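HAD family phosphatase (Pseudomonas syringae pv. tomato, PDB 2ODA) probably acts as a phosphatase-like enzyme of a Pseudomonas-specific subfamily of the haloacid dehalogenase (HAD) superfamily. Local coordinates at residues 24-30 with 64-69; 45-49 with 73-77; 112-116 with 134-138. One frame throughout, in Å; residues are numbered along the deposited sequence.

Contact 1 (24-30 with 64-69)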
loop_
_atom_site.group_PDB
_atom_site.type_symbol
_atom_site.label_atom_id
_atom_site.label_comp_id
_atom_site.label_asym_id
_atom_site.label_seq_id
_atom_site.Cartn_x
_atom_site.Cartn_y
_atom_site.Cartn_z
ATOM N N ALA B 24 -18.286 -8.509 21.083
ATOM C CA ALA B 24 -17.879 -9.866 20.644
ATOM C C ALA B 24 -16.573 -10.318 21.318
ATOM O O ALA B 24 -16.320 -11.525 21.473
ATOM C CB ALA B 24 -17.743 -9.936 19.125
ATOM N N ALA B 25 -15.737 -9.358 21.701
ATOM C CA ALA B 25 -14.511 -9.659 22.443
ATOM C C ALA B 25 -14.754 -10.200 23.858
ATOM O O ALA B 25 -13.786 -10.585 24.540
ATOM C CB ALA B 25 -13.601 -8.413 22.505
ATOM N N THR B 26 -16.008 -10.203 24.325
ATOM C CA THR B 26 -16.295 -10.561 25.725
ATOM C C THR B 26 -16.760 -12.010 25.859
ATOM O O THR B 26 -17.031 -12.469 26.974
ATOM C CB THR B 26 -17.424 -9.689 26.379
ATOM O OG1 THR B 26 -18.663 -9.909 25.673
ATOM C CG2 THR B 26 -17.078 -8.181 26.395
ATOM N N SER B 27 -16.909 -12.711 24.735
ATOM C CA SER B 27 -17.397 -14.082 24.773
ATOM C C SER B 27 -16.848 -14.884 23.605
ATOM O O SER B 27 -16.702 -14.353 22.518
ATOM C CB SER B 27 -18.919 -14.073 24.693
ATOM O OG SER B 27 -19.406 -15.398 24.745
ATOM N N ASP B 28 -16.536 -16.161 23.836
ATOM C CA ASP B 28 -16.059 -17.017 22.749
ATOM C C ASP B 28 -17.183 -17.523 21.844
ATOM O O ASP B 28 -16.934 -18.042 20.756
ATOM C CB ASP B 28 -15.286 -18.186 23.310
ATOM C CG ASP B 28 -13.957 -17.774 23.895
ATOM O OD1 ASP B 28 -13.283 -16.845 23.364
ATOM O OD2 ASP B 28 -13.585 -18.416 24.885
ATOM N N THR B 29 -18.423 -17.371 22.278
ATOM C CA THR B 29 -19.520 -17.872 21.453
ATOM C C THR B 29 -20.290 -16.710 20.855
ATOM O O THR B 29 -20.460 -15.671 21.509
ATOM C CB THR B 29 -20.469 -18.780 22.226
ATOM O OG1 THR B 29 -21.023 -18.043 23.302
ATOM C CG2 THR B 29 -19.728 -19.987 22.799
ATOM N N PRO B 30 -20.759 -16.884 19.612
ATOM C CA PRO B 30 -21.438 -15.761 18.927
ATOM C C PRO B 30 -22.773 -15.367 19.566
ATOM O O PRO B 30 -23.542 -16.232 20.006
ATOM C CB PRO B 30 -21.609 -16.266 17.503
ATOM C CG PRO B 30 -21.574 -17.758 17.595
ATOM C CD PRO B 30 -20.648 -18.083 18.751
ATOM N N ALA B 64 -15.586 -18.025 13.971
ATOM C CA ALA B 64 -16.822 -18.386 14.681
ATOM C C ALA B 64 -17.634 -17.176 15.104
ATOM O O ALA B 64 -18.866 -17.263 15.266
ATOM C CB ALA B 64 -16.505 -19.249 15.908
ATOM N N LEU B 65 -16.934 -16.061 15.297
ATOM C CA LEU B 65 -17.542 -14.802 15.701
ATOM C C LEU B 65 -17.779 -13.812 14.553
ATOM O O LEU B 65 -18.864 -13.242 14.455
ATOM C CB LEU B 65 -16.739 -14.127 16.822
ATOM C CG LEU B 65 -16.570 -14.928 18.109
ATOM C CD1 LEU B 65 -15.817 -14.081 19.129
ATOM C CD2 LEU B 65 -17.928 -15.455 18.620
ATOM N N SER B 66 -16.800 -13.616 13.674
ATOM C CA SER B 66 -16.989 -12.606 12.623
ATOM C C SER B 66 -17.956 -13.070 11.522
ATOM O O SER B 66 -18.613 -12.236 10.884
ATOM C CB SER B 66 -15.652 -12.176 12.017
ATOM O OG SER B 66 -14.977 -13.288 11.477
ATOM N N THR B 67 -18.049 -14.381 11.273
ATOM C CA THR B 67 -18.989 -14.840 10.242
ATOM C C THR B 67 -20.437 -14.447 10.579
ATOM O O THR B 67 -21.101 -13.819 9.748
ATOM C CB THR B 67 -18.793 -16.358 9.878
ATOM O OG1 THR B 67 -17.534 -16.502 9.207
ATOM C CG2 THR B 67 -19.902 -16.870 8.957
ATOM N N PRO B 68 -20.930 -14.804 11.792
ATOM C CA PRO B 68 -22.267 -14.351 12.210
ATOM C C PRO B 68 -22.367 -12.818 12.283
ATOM O O PRO B 68 -23.407 -12.243 11.899
ATOM C CB PRO B 68 -22.439 -14.984 13.608
ATOM C CG PRO B 68 -21.505 -16.136 13.623
ATOM C CD PRO B 68 -20.320 -15.682 12.806
ATOM N N LEU B 69 -21.316 -12.153 12.774
ATOM C CA LEU B 69 -21.308 -10.674 12.807
ATOM C C LEU B 69 -21.517 -10.009 11.446
ATOM O O LEU B 69 -22.097 -8.917 11.375
ATOM C CB LEU B 69 -19.994 -10.121 13.409
ATOM C CG LEU B 69 -19.849 -10.159 14.923
ATOM C CD1 LEU B 69 -18.549 -9.458 15.319
ATOM C CD2 LEU B 69 -21.070 -9.469 15.571
#
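Leu-65, on the short helix 63-69, plugs the concave side of the loop that separates helix 13-17 from helix 41-51, an apolar contact in which one branched side chain meets mainly backbone and no hydrogen bond crosses. Its CG stands anti to its own carbonyl carbon (chi1 -59°), which carries the two methyls outward from the helix into the turn formed by 24-30. CD1 faces the carbonyls of Ala-24 and Ser-27, lying 3.5 Å from Ala-24 O with Ser-27 O equally near. CD2 faces the backbone from Asp-28 to Pro-30, lying 3.3 Å from Pro-30 N and 3.8 Å from Pro-30 CD, with the proline ring and the leucine chain crossing at about a right angle. Pro-30 also reaches along the helix. Its CG sits 3.6 Å from Ala-64 O, a carbonyl that receives no helical bond from Pro-68, which has no N-H to give; the helix is kinked there. Pro-30 CB meets Pro-68 CG at 3.9 Å, so two prolines abut near the surface. Deeper in, Ala-24 CB touches Leu-69 CD1 at 3.9 Å, and both side chains also pack on His-34 and Leu-61, while Leu-69 continues onto Leu-13 and Ser-14. Within the loop Thr-29 N makes a weak bond to Ser-27 OG, and Asp-19 accepts from Ala-24 N. The chain between the first two strands of a HAD Rossmann-like fold is where a type C1 cap is inserted in many relatives; here the loop in that place is packed against the helix that follows the second strand.

Contact 2 (45-49 with 73-77)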
loop_
_atom_site.group_PDB
_atom_site.type_symbol
_atom_site.label_atom_id
_atom_site.label_comp_id
_atom_site.label_asym_id
_atom_site.label_seq_id
_atom_site.Cartn_x
_atom_site.Cartn_y
_atom_site.Cartn_z
ATOM N N LEU B 45 -24.743 2.913 4.622
ATOM C CA LEU B 45 -24.530 1.750 3.754
ATOM C C LEU B 45 -25.485 1.707 2.562
ATOM O O LEU B 45 -25.113 1.195 1.511
ATOM C CB LEU B 45 -24.588 0.450 4.540
ATOM C CG LEU B 45 -23.498 0.284 5.611
ATOM C CD1 LEU B 45 -23.735 -1.047 6.310
ATOM C CD2 LEU B 45 -22.083 0.364 5.015
ATOM N N LYS B 46 -26.695 2.249 2.708
ATOM C CA LYS B 46 -27.583 2.370 1.535
ATOM C C LYS B 46 -26.962 3.243 0.466
ATOM O O LYS B 46 -26.923 2.822 -0.688
ATOM C CB LYS B 46 -28.982 2.877 1.875
ATOM C CG LYS B 46 -29.774 3.149 0.584
ATOM C CD LYS B 46 -31.264 3.324 0.826
ATOM C CE LYS B 46 -31.937 3.671 -0.534
ATOM N NZ LYS B 46 -31.940 2.506 -1.445
ATOM N N ALA B 47 -26.460 4.424 0.856
ATOM C CA ALA B 47 -25.828 5.362 -0.078
ATOM C C ALA B 47 -24.662 4.697 -0.782
ATOM O O ALA B 47 -24.555 4.761 -2.022
ATOM C CB ALA B 47 -25.367 6.617 0.645
ATOM N N LEU B 48 -23.827 3.998 -0.011
ATOM C CA LEU B 48 -22.637 3.358 -0.576
ATOM C C LEU B 48 -22.983 2.199 -1.501
ATOM O O LEU B 48 -22.421 2.069 -2.604
ATOM C CB LEU B 48 -21.690 2.884 0.537
ATOM C CG LEU B 48 -21.078 3.976 1.398
ATOM C CD1 LEU B 48 -20.292 3.322 2.575
ATOM C CD2 LEU B 48 -20.193 4.916 0.552
ATOM N N ARG B 49 -23.906 1.347 -1.063
ATOM C CA ARG B 49 -24.311 0.222 -1.883
ATOM C C ARG B 49 -24.995 0.706 -3.167
ATOM O O ARG B 49 -24.712 0.190 -4.253
ATOM C CB ARG B 49 -25.238 -0.723 -1.107
ATOM C CG ARG B 49 -25.483 -2.014 -1.858
ATOM C CD ARG B 49 -26.484 -2.882 -1.199
ATOM N NE ARG B 49 -26.603 -4.119 -1.954
ATOM C CZ ARG B 49 -27.273 -5.195 -1.546
ATOM N NH1 ARG B 49 -27.878 -5.216 -0.372
ATOM N NH2 ARG B 49 -27.305 -6.273 -2.310
ATOM N N VAL B 73 -24.272 -7.375 6.454
ATOM C CA VAL B 73 -23.556 -6.764 5.320
ATOM C C VAL B 73 -23.120 -7.763 4.243
ATOM O O VAL B 73 -22.645 -7.361 3.178
ATOM C CB VAL B 73 -22.301 -5.925 5.755
ATOM C CG1 VAL B 73 -22.683 -4.736 6.658
ATOM C CG2 VAL B 73 -21.193 -6.809 6.391
ATOM N N ASN B 74 -23.261 -9.061 4.491
ATOM C CA ASN B 74 -22.701 -10.024 3.541
ATOM C C ASN B 74 -23.470 -10.173 2.217
ATOM O O ASN B 74 -23.040 -10.924 1.354
ATOM C CB ASN B 74 -22.411 -11.399 4.187
ATOM C CG ASN B 74 -23.668 -12.126 4.636
ATOM O OD1 ASN B 74 -24.731 -12.012 4.025
ATOM N ND2 ASN B 74 -23.540 -12.902 5.709
ATOM N N ASP B 75 -24.609 -9.494 2.090
ATOM C CA ASP B 75 -25.354 -9.442 0.827
ATOM C C ASP B 75 -24.466 -8.799 -0.268
ATOM O O ASP B 75 -24.595 -9.134 -1.441
ATOM C CB ASP B 75 -26.653 -8.607 0.980
ATOM C CG ASP B 75 -27.808 -9.360 1.680
ATOM O OD1 ASP B 75 -28.037 -10.560 1.425
ATOM O OD2 ASP B 75 -28.534 -8.718 2.486
ATOM N N TRP B 76 -23.559 -7.886 0.111
ATOM C CA TRP B 76 -22.873 -7.060 -0.883
ATOM C C TRP B 76 -21.445 -6.673 -0.517
ATOM O O TRP B 76 -20.650 -6.292 -1.383
ATOM C CB TRP B 76 -23.703 -5.803 -1.145
ATOM C CG TRP B 76 -23.730 -4.862 0.033
ATOM C CD1 TRP B 76 -24.461 -4.993 1.193
ATOM C CD2 TRP B 76 -22.969 -3.663 0.171
ATOM N NE1 TRP B 76 -24.197 -3.939 2.042
ATOM C CE2 TRP B 76 -23.291 -3.102 1.432
ATOM C CE3 TRP B 76 -22.040 -2.997 -0.653
ATOM C CZ2 TRP B 76 -22.723 -1.902 1.879
ATOM C CZ3 TRP B 76 -21.480 -1.802 -0.203
ATOM C CH2 TRP B 76 -21.830 -1.269 1.050
HETATM N N MSE B 77 -21.111 -6.721 0.769
HETATM C CA MSE B 77 -19.783 -6.302 1.179
HETATM C C MSE B 77 -18.860 -7.505 1.261
HETATM O O MSE B 77 -19.237 -8.543 1.805
HETATM C CB MSE B 77 -19.817 -5.533 2.514
HETATM C CG MSE B 77 -18.528 -4.789 2.794
HETATM SE SE MSE B 77 -18.527 -3.886 4.523
HETATM C CE MSE B 77 -20.169 -2.869 4.310
#
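Helix 41-51 packs on the turn before strand 78-79 through a CH-pi contact of Arg-49 with Trp-76. Arg-49 lies stretched across one face of the indole: its CD stands 3.7 Å from the centroid of the five-membered ring of Trp-76, only 15° from the normal. With CG anti to the backbone N (chi1 -170°) and the chain extended on to NE, the methylenes run over the indole and the guanidinium ends over the rim of the ring and CB. That group remains almost parallel to the ring, 11° apart, and its face covers Trp-76 CB, Arg-49 NE to Trp-76 CB being 3.4 Å. Asp-75 adds a charge nearby, yet Arg-49 NH1 and Asp-75 OD2 are 4.6 Å apart, so any attraction is probably modest. Leu-45 comes to the indole edge instead, CD2 lying near the ring plane at 3.9 Å from Trp-76 CZ2. The same methyl touches CE of selenomethionine Met-77 at 3.8 Å, while CD1 of Leu-45 meets Val-73 CG1. The loop is held compact by Val-73 O, which accepts from the backbone N of both Trp-76 and Met-77. Around this pair of segments, Trp-76 and Met-77 rest on Cys-55 of strand 55-58, Leu-48 turns to Leu-9 and Phe-11 of strand 9-12, and Leu-45 and Met-77 both meet Leu-17 of helix 13-17.

Contact 3 (112-116 with 134-138)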
loop_
_atom_site.group_PDB
_atom_site.type_symbol
_atom_site.label_atom_id
_atom_site.label_comp_id
_atom_site.label_asym_id
_atom_site.label_seq_id
_atom_site.Cartn_x
_atom_site.Cartn_y
_atom_site.Cartn_z
ATOM N N SER B 112 -12.714 2.930 11.155
ATOM C CA SER B 112 -12.631 2.037 12.335
ATOM C C SER B 112 -12.686 2.885 13.621
ATOM O O SER B 112 -12.366 4.070 13.596
ATOM C CB SER B 112 -11.315 1.239 12.304
ATOM O OG SER B 112 -11.205 0.329 13.398
ATOM N N GLY B 113 -13.084 2.273 14.735
ATOM C CA GLY B 113 -12.800 2.856 16.052
ATOM C C GLY B 113 -11.698 2.168 16.847
ATOM O O GLY B 113 -11.457 2.519 18.010
ATOM N N ASP B 114 -10.997 1.218 16.224
ATOM C CA ASP B 114 -10.003 0.405 16.928
ATOM C C ASP B 114 -8.601 0.933 16.638
ATOM O O ASP B 114 -8.181 0.964 15.481
ATOM C CB ASP B 114 -10.092 -1.073 16.495
ATOM C CG ASP B 114 -9.137 -1.978 17.279
ATOM O OD1 ASP B 114 -7.982 -1.606 17.471
ATOM O OD2 ASP B 114 -9.522 -3.078 17.671
ATOM N N PRO B 115 -7.872 1.359 17.688
ATOM C CA PRO B 115 -6.572 2.006 17.459
ATOM C C PRO B 115 -5.580 1.135 16.719
ATOM O O PRO B 115 -4.740 1.665 15.981
ATOM C CB PRO B 115 -6.058 2.282 18.877
ATOM C CG PRO B 115 -7.256 2.323 19.706
ATOM C CD PRO B 115 -8.199 1.308 19.128
ATOM N N ARG B 116 -5.679 -0.174 16.915
ATOM C CA ARG B 116 -4.763 -1.131 16.274
ATOM C C ARG B 116 -5.036 -1.308 14.788
ATOM O O ARG B 116 -4.105 -1.345 13.965
ATOM C CB ARG B 116 -4.795 -2.478 16.988
ATOM C CG ARG B 116 -4.096 -2.442 18.367
ATOM C CD ARG B 116 -4.241 -3.780 19.108
ATOM N NE ARG B 116 -3.695 -4.893 18.312
ATOM C CZ ARG B 116 -4.454 -5.851 17.799
ATOM N NH1 ARG B 116 -5.755 -5.816 18.021
ATOM N NH2 ARG B 116 -3.933 -6.834 17.068
ATOM N N CYS B 134 -18.553 3.993 19.151
ATOM C CA CYS B 134 -18.900 2.567 19.105
ATOM C C CYS B 134 -17.710 1.615 19.241
ATOM O O CYS B 134 -17.894 0.394 19.230
ATOM C CB CYS B 134 -19.674 2.250 17.808
ATOM S SG CYS B 134 -18.745 2.651 16.352
ATOM N N GLY B 135 -16.510 2.161 19.416
ATOM C CA GLY B 135 -15.287 1.349 19.374
ATOM C C GLY B 135 -14.792 0.925 20.745
ATOM O O GLY B 135 -15.399 1.289 21.756
ATOM N N PRO B 136 -13.652 0.196 20.799
ATOM C CA PRO B 136 -13.144 -0.336 22.075
ATOM C C PRO B 136 -12.690 0.704 23.113
ATOM O O PRO B 136 -12.662 0.401 24.310
ATOM C CB PRO B 136 -11.965 -1.252 21.641
ATOM C CG PRO B 136 -11.492 -0.660 20.355
ATOM C CD PRO B 136 -12.776 -0.159 19.667
ATOM N N LEU B 137 -12.344 1.920 22.686
ATOM C CA LEU B 137 -11.949 2.976 23.629
ATOM C C LEU B 137 -13.139 3.433 24.461
ATOM O O LEU B 137 -12.978 3.928 25.584
ATOM C CB LEU B 137 -11.362 4.178 22.908
ATOM C CG LEU B 137 -10.004 3.943 22.265
ATOM C CD1 LEU B 137 -9.674 5.090 21.314
ATOM C CD2 LEU B 137 -8.941 3.810 23.344
ATOM N N CYS B 138 -14.330 3.273 23.903
ATOM C CA CYS B 138 -15.560 3.427 24.678
ATOM C C CYS B 138 -15.959 2.079 25.312
ATOM O O CYS B 138 -16.173 2.001 26.516
ATOM C CB CYS B 138 -16.673 4.004 23.786
ATOM S SG CYS B 138 -16.213 5.607 23.027
HETATM O O HOH W 1 -12.733 3.239 20.153
#
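Gly-113 and Gly-135 bring two loops together backbone to backbone, their CA atoms 4.4 Å apart with no side chain on either residue, and this is the close, buried part of the contact. Next to it Pro-136 leans on the turn after strand 109-112, its CD 3.4 Å from Gly-113 O. Pro-136 CG also lies against CA of Asp-114. The same CG is 4.0 Å from Pro-115 CD, and the two proline rings slide past each other in opposite directions. Toward the outside the fit slackens. Pro-136 is exposed, and Leu-137 reaches Pro-115 through CD1 and CG, CD1 lying 4.0 Å from Pro-115 CG, before both residues continue onto helix 150-167. A single water joins the two sides: it donates to Gly-113 O at 2.6 Å and accepts from Leu-137 N at 2.9 Å, giving both backbone groups a partner without a direct bond between them. Ser-112 OG accepts from Asp-114 N in a hydrogen bond of 3.0 Å, nearly straight at 166°, that makes an ST turn. Asp-114, the N-cap of helix 115-123, turns its carboxylate forward so that OD1 accepts from Arg-116 N at 2.8 Å; the loop here probably corresponds to the fourth sequence motif of HAD enzymes. Arg-116 itself forms a salt bridge with Glu-60. The chemistry of the contact is divided: hydrogen bonds set the form of the turn, whereas apolar touch and one bridging water join it to 134-138.

Three long-range contacts spread over one parallel sheet show how a Rossmann-like chain fastens its loops. Contacts 1 and 2 alternate along the chain, and their segments adjoin in sequence, yet their centres lie 21 Å apart and nothing else links them. Contact 3 comes later in the sequence, with its centre 17 Å from that of contact 1 and nearest atoms about 7 Å apart. It lies across the chain's centre from contact 2, their centres 22 Å apart. Contact 3 sits where strand 109-112 ends, the strand end at which HAD active sites form, and contact 1 involves the loop after the first strand's helix; contact 2 instead lies where the chain enters strand 78-79.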